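Local coordinates for protein glycerol dehydrogenase (Bacillus coagulans, PDB 6CSJ) that probably oxidises glycerol and related polyols with NAD+ as an iron-containing-type alcohol dehydrogenase, and as this double mutant also shows D-lactate dehydrogenase activity, at residues F64-L76 with S128-Y140. The protein carries 2 engineered substitutions. Residues are numbered along the deposited sequence; the frame is centred on the assembly and turned at random.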
loop_
_atom_site.group_PDB
_atom_site.type_symbol
_atom_site.label_atom_id
_atom_site.label_comp_id
_atom_site.label_asym_id
_atom_site.label_seq_id
_atom_site.Cartn_x
_atom_site.Cartn_y
_atom_site.Cartn_z
ATOM N N PHE A 64 -17.972 6.746 9.405
ATOM C CA PHE A 64 -17.796 5.600 8.498
ATOM C C PHE A 64 -18.083 4.311 9.265
ATOM O O PHE A 64 -17.603 4.135 10.378
ATOM C CB PHE A 64 -16.354 5.618 7.964
ATOM C CG PHE A 64 -15.985 4.461 7.071
ATOM C CD1 PHE A 64 -16.729 4.162 5.938
ATOM C CD2 PHE A 64 -14.847 3.696 7.343
ATOM C CE1 PHE A 64 -16.364 3.102 5.105
ATOM C CE2 PHE A 64 -14.482 2.638 6.519
ATOM C CZ PHE A 64 -15.242 2.338 5.404
ATOM N N GLY A 65 -18.864 3.413 8.663
ATOM C CA GLY A 65 -19.228 2.134 9.278
ATOM C C GLY A 65 -18.100 1.112 9.385
ATOM O O GLY A 65 -18.224 0.136 10.127
ATOM N N GLY A 66 -17.016 1.309 8.633
ATOM C CA GLY A 66 -15.807 0.481 8.746
ATOM C C GLY A 66 -15.529 -0.412 7.548
ATOM O O GLY A 66 -14.416 -0.932 7.409
ATOM N N GLU A 67 -16.532 -0.595 6.682
ATOM C CA GLU A 67 -16.398 -1.424 5.484
ATOM C C GLU A 67 -16.578 -0.609 4.215
ATOM O O GLU A 67 -17.533 0.153 4.103
ATOM C CB GLU A 67 -17.419 -2.562 5.502
ATOM C CG GLU A 67 -17.178 -3.617 4.431
ATOM C CD GLU A 67 -15.822 -4.284 4.588
ATOM O OE1 GLU A 67 -15.719 -5.217 5.403
ATOM O OE2 GLU A 67 -14.868 -3.865 3.903
ATOM N N CYS A 68 -15.652 -0.777 3.267
ATOM C CA CYS A 68 -15.760 -0.144 1.957
ATOM C C CYS A 68 -16.633 -1.045 1.102
ATOM O O CYS A 68 -16.137 -1.916 0.379
ATOM C CB CYS A 68 -14.390 0.060 1.306
ATOM S SG CYS A 68 -14.449 0.876 -0.310
ATOM N N SER A 69 -17.944 -0.832 1.214
ATOM C CA SER A 69 -18.948 -1.575 0.459
ATOM C C SER A 69 -19.778 -0.627 -0.386
ATOM O O SER A 69 -19.756 0.582 -0.161
ATOM C CB SER A 69 -19.847 -2.346 1.424
ATOM O OG SER A 69 -20.611 -1.443 2.205
ATOM N N LYS A 70 -20.511 -1.179 -1.351
ATOM C CA LYS A 70 -21.397 -0.377 -2.207
ATOM C C LYS A 70 -22.538 0.319 -1.437
ATOM O O LYS A 70 -22.810 1.494 -1.695
ATOM C CB LYS A 70 -21.960 -1.216 -3.361
ATOM C CG LYS A 70 -20.904 -1.676 -4.356
ATOM C CD LYS A 70 -20.481 -0.538 -5.270
ATOM C CE LYS A 70 -19.509 -1.043 -6.312
ATOM N NZ LYS A 70 -19.536 -0.293 -7.600
ATOM N N PRO A 71 -23.199 -0.393 -0.491
ATOM C CA PRO A 71 -24.213 0.286 0.339
ATOM C C PRO A 71 -23.672 1.459 1.152
ATOM O O PRO A 71 -24.281 2.534 1.170
ATOM C CB PRO A 71 -24.716 -0.832 1.263
ATOM C CG PRO A 71 -24.503 -2.076 0.466
ATOM C CD PRO A 71 -23.228 -1.853 -0.287
ATOM N N GLU A 72 -22.530 1.254 1.805
ATOM C CA GLU A 72 -21.889 2.313 2.595
ATOM C C GLU A 72 -21.401 3.467 1.696
ATOM O O GLU A 72 -21.529 4.629 2.075
ATOM C CB GLU A 72 -20.771 1.725 3.465
ATOM C CG GLU A 72 -20.028 2.709 4.375
ATOM C CD GLU A 72 -20.866 3.326 5.496
ATOM O OE1 GLU A 72 -22.043 2.973 5.666
ATOM O OE2 GLU A 72 -20.325 4.182 6.231
ATOM N N ILE A 73 -20.885 3.161 0.508
ATOM C CA ILE A 73 -20.514 4.202 -0.463
ATOM C C ILE A 73 -21.732 5.007 -0.928
ATOM O O ILE A 73 -21.662 6.238 -1.012
ATOM C CB ILE A 73 -19.751 3.614 -1.685
ATOM C CG1 ILE A 73 -18.364 3.118 -1.257
ATOM C CG2 ILE A 73 -19.592 4.646 -2.815
ATOM C CD1 ILE A 73 -17.753 2.094 -2.198
ATOM N N GLU A 74 -22.838 4.320 -1.230
ATOM C CA GLU A 74 -24.070 4.998 -1.644
ATOM C C GLU A 74 -24.639 5.886 -0.524
ATOM O O GLU A 74 -25.031 7.027 -0.786
ATOM C CB GLU A 74 -25.142 3.996 -2.117
ATOM C CG GLU A 74 -26.346 4.643 -2.834
ATOM C CD GLU A 74 -27.653 3.821 -2.721
ATOM O OE1 GLU A 74 -27.539 2.597 -2.892
ATOM O OE2 GLU A 74 -28.755 4.384 -2.447
ATOM N N ARG A 75 -24.676 5.365 0.705
ATOM C CA ARG A 75 -25.148 6.124 1.876
ATOM C C ARG A 75 -24.374 7.440 2.034
ATOM O O ARG A 75 -24.971 8.511 2.194
ATOM C CB ARG A 75 -25.034 5.265 3.145
ATOM C CG ARG A 75 -25.615 5.884 4.417
ATOM C CD ARG A 75 -25.425 4.969 5.627
ATOM N NE ARG A 75 -24.051 5.006 6.167
ATOM C CZ ARG A 75 -23.543 5.984 6.930
ATOM N NH1 ARG A 75 -24.273 7.052 7.267
ATOM N NH2 ARG A 75 -22.283 5.910 7.354
ATOM N N LEU A 76 -23.045 7.352 1.956
ATOM C CA LEU A 76 -22.169 8.522 2.111
ATOM C C LEU A 76 -22.239 9.494 0.931
ATOM O O LEU A 76 -22.169 10.708 1.138
ATOM C CB LEU A 76 -20.720 8.085 2.363
ATOM C CG LEU A 76 -20.495 7.324 3.674
ATOM C CD1 LEU A 76 -19.169 6.599 3.660
ATOM C CD2 LEU A 76 -20.583 8.246 4.879
ATOM N N SER A 128 -10.036 1.648 -5.712
ATOM C CA SER A 128 -10.769 1.337 -4.487
ATOM C C SER A 128 -11.055 -0.157 -4.462
ATOM O O SER A 128 -11.589 -0.697 -5.425
ATOM C CB SER A 128 -12.085 2.119 -4.419
ATOM O OG SER A 128 -11.860 3.509 -4.499
ATOM N N VAL A 129 -10.694 -0.820 -3.372
ATOM C CA VAL A 129 -11.006 -2.236 -3.216
ATOM C C VAL A 129 -12.354 -2.292 -2.514
ATOM O O VAL A 129 -12.483 -1.820 -1.385
ATOM C CB VAL A 129 -9.917 -2.989 -2.416
ATOM C CG1 VAL A 129 -10.233 -4.478 -2.368
ATOM C CG2 VAL A 129 -8.539 -2.763 -3.032
ATOM N N ILE A 130 -13.353 -2.840 -3.205
ATOM C CA ILE A 130 -14.729 -2.913 -2.712
ATOM C C ILE A 130 -15.012 -4.300 -2.148
ATOM O O ILE A 130 -14.652 -5.305 -2.755
ATOM C CB ILE A 130 -15.749 -2.619 -3.840
ATOM C CG1 ILE A 130 -15.399 -1.329 -4.620
ATOM C CG2 ILE A 130 -17.179 -2.614 -3.291
ATOM C CD1 ILE A 130 -15.475 -0.054 -3.811
ATOM N N TYR A 131 -15.660 -4.334 -0.985
ATOM C CA TYR A 131 -16.047 -5.573 -0.308
ATOM C C TYR A 131 -17.561 -5.646 -0.186
ATOM O O TYR A 131 -18.244 -4.627 -0.212
ATOM C CB TYR A 131 -15.426 -5.619 1.090
ATOM C CG TYR A 131 -13.917 -5.608 1.072
ATOM C CD1 TYR A 131 -13.209 -4.411 0.907
ATOM C CD2 TYR A 131 -13.191 -6.792 1.190
ATOM C CE1 TYR A 131 -11.828 -4.399 0.867
ATOM C CE2 TYR A 131 -11.802 -6.787 1.151
ATOM C CZ TYR A 131 -11.135 -5.597 0.990
ATOM O OH TYR A 131 -9.773 -5.601 0.957
ATOM N N LYS A 132 -18.088 -6.858 -0.061
ATOM C CA LYS A 132 -19.473 -7.061 0.377
ATOM C C LYS A 132 -19.581 -6.630 1.839
ATOM O O LYS A 132 -18.571 -6.540 2.539
ATOM C CB LYS A 132 -19.875 -8.529 0.245
ATOM C CG LYS A 132 -19.966 -9.064 -1.171
ATOM C CD LYS A 132 -20.377 -10.535 -1.187
ATOM C CE LYS A 132 -21.253 -10.911 -2.411
ATOM N NZ LYS A 132 -20.706 -10.562 -3.764
ATOM N N GLU A 133 -20.805 -6.409 2.307
ATOM C CA GLU A 133 -21.039 -5.967 3.692
ATOM C C GLU A 133 -20.548 -6.977 4.731
ATOM O O GLU A 133 -20.177 -6.582 5.831
ATOM C CB GLU A 133 -22.519 -5.661 3.935
ATOM C CG GLU A 133 -23.071 -4.534 3.079
ATOM C CD GLU A 133 -24.560 -4.339 3.257
ATOM O OE1 GLU A 133 -25.337 -5.196 2.781
ATOM O OE2 GLU A 133 -24.952 -3.312 3.850
ATOM N N ASN A 134 -20.529 -8.264 4.377
ATOM C CA ASN A 134 -20.018 -9.313 5.269
ATOM C C ASN A 134 -18.481 -9.423 5.339
ATOM O O ASN A 134 -17.959 -10.201 6.137
ATOM C CB ASN A 134 -20.643 -10.681 4.919
ATOM C CG ASN A 134 -20.173 -11.236 3.582
ATOM O OD1 ASN A 134 -19.620 -10.518 2.748
ATOM N ND2 ASN A 134 -20.398 -12.526 3.374
ATOM N N GLY A 135 -17.763 -8.673 4.501
ATOM C CA GLY A 135 -16.300 -8.622 4.552
ATOM C C GLY A 135 -15.570 -9.324 3.415
ATOM O O GLY A 135 -14.357 -9.189 3.297
ATOM N N GLU A 136 -16.291 -10.074 2.577
ATOM C CA GLU A 136 -15.678 -10.772 1.441
ATOM C C GLU A 136 -15.382 -9.814 0.282
ATOM O O GLU A 136 -16.117 -8.863 0.048
ATOM C CB GLU A 136 -16.584 -11.903 0.950
ATOM C CG GLU A 136 -16.773 -13.027 1.966
ATOM C CD GLU A 136 -17.670 -14.143 1.475
ATOM O OE1 GLU A 136 -17.545 -14.522 0.292
ATOM O OE2 GLU A 136 -18.486 -14.645 2.275
ATOM N N PHE A 137 -14.297 -10.085 -0.438
ATOM C CA PHE A 137 -13.908 -9.297 -1.609
ATOM C C PHE A 137 -15.010 -9.275 -2.655
ATOM O O PHE A 137 -15.530 -10.329 -2.996
ATOM C CB PHE A 137 -12.595 -9.844 -2.217
ATOM C CG PHE A 137 -12.258 -9.250 -3.564
ATOM C CD1 PHE A 137 -11.622 -8.005 -3.668
ATOM C CD2 PHE A 137 -12.604 -9.925 -4.744
ATOM C CE1 PHE A 137 -11.331 -7.467 -4.903
ATOM C CE2 PHE A 137 -12.321 -9.370 -5.985
ATOM C CZ PHE A 137 -11.672 -8.148 -6.067
ATOM N N GLU A 138 -15.361 -8.090 -3.154
ATOM C CA GLU A 138 -16.340 -7.990 -4.248
ATOM C C GLU A 138 -15.650 -7.624 -5.552
ATOM O O GLU A 138 -15.672 -8.412 -6.481
ATOM C CB GLU A 138 -17.478 -7.011 -3.940
ATOM C CG GLU A 138 -18.534 -6.954 -5.019
ATOM C CD GLU A 138 -19.694 -6.022 -4.696
ATOM O OE1 GLU A 138 -19.846 -5.428 -3.584
ATOM O OE2 GLU A 138 -20.491 -5.869 -5.626
ATOM N N GLU A 139 -15.054 -6.437 -5.638
ATOM C CA GLU A 139 -14.397 -6.016 -6.885
ATOM C C GLU A 139 -13.301 -4.958 -6.732
ATOM O O GLU A 139 -13.229 -4.260 -5.715
ATOM C CB GLU A 139 -15.431 -5.522 -7.891
ATOM C CG GLU A 139 -16.291 -4.347 -7.410
ATOM C CD GLU A 139 -16.947 -3.561 -8.503
ATOM O OE1 GLU A 139 -16.332 -3.422 -9.553
ATOM O OE2 GLU A 139 -18.078 -3.039 -8.347
ATOM N N TYR A 140 -12.464 -4.857 -7.761
ATOM C CA TYR A 140 -11.509 -3.762 -7.915
ATOM C C TYR A 140 -12.167 -2.648 -8.718
ATOM O O TYR A 140 -12.447 -2.821 -9.887
ATOM C CB TYR A 140 -10.229 -4.238 -8.633
ATOM C CG TYR A 140 -9.406 -5.215 -7.823
ATOM C CD1 TYR A 140 -8.891 -4.848 -6.582
ATOM C CD2 TYR A 140 -9.134 -6.510 -8.293
ATOM C CE1 TYR A 140 -8.138 -5.734 -5.820
ATOM C CE2 TYR A 140 -8.382 -7.405 -7.534
ATOM C CZ TYR A 140 -7.892 -7.004 -6.298
ATOM O OH TYR A 140 -7.153 -7.854 -5.521
#
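A beta hairpin, strands 127-131 and 137-142 of the N-terminal, Rossmann-like part of this alcohol dehydrogenase, packs against the loop that leads into helix 70-82; Cys68 and Tyr131 make the central link. Tyr131 N donates to Cys68 O at 2.8 Å, and the N-H...O angle of 173° makes this bond nearly straight. The same oxygen lies at the edge of the Tyr131 ring, in its plane. Cys68 is the centre of an inverse gamma turn, after which Ser69, at the N-cap, accepts a weak capping bond from Glu72 N through its OG.

Glu67 bends at chi2 (61°), and its OE2 comes within 3.4 Å of Tyr131 CB, with carboxylate and ring planes 37° apart. Lys95, from helix 94-106, joins the two, as a salt-bridge partner of Glu67 and a cation-pi partner of Tyr131. The apolar part of the contact is made by Ile130, whose CD1 meets Ile73 CD1 at 3.5 Å and Cys68 SG at 3.8 Å.

Ile130 O accepts from both Glu138 N and Glu139 N, the signature of a classic beta bulge. From the bulge, Glu139 extends to Lys70, whose NZ also bonds Tyr106 OH; Lys70 NZ and Glu139 OE2 form a salt bridge at 3.2 Å, whose hydrogen bond is weak.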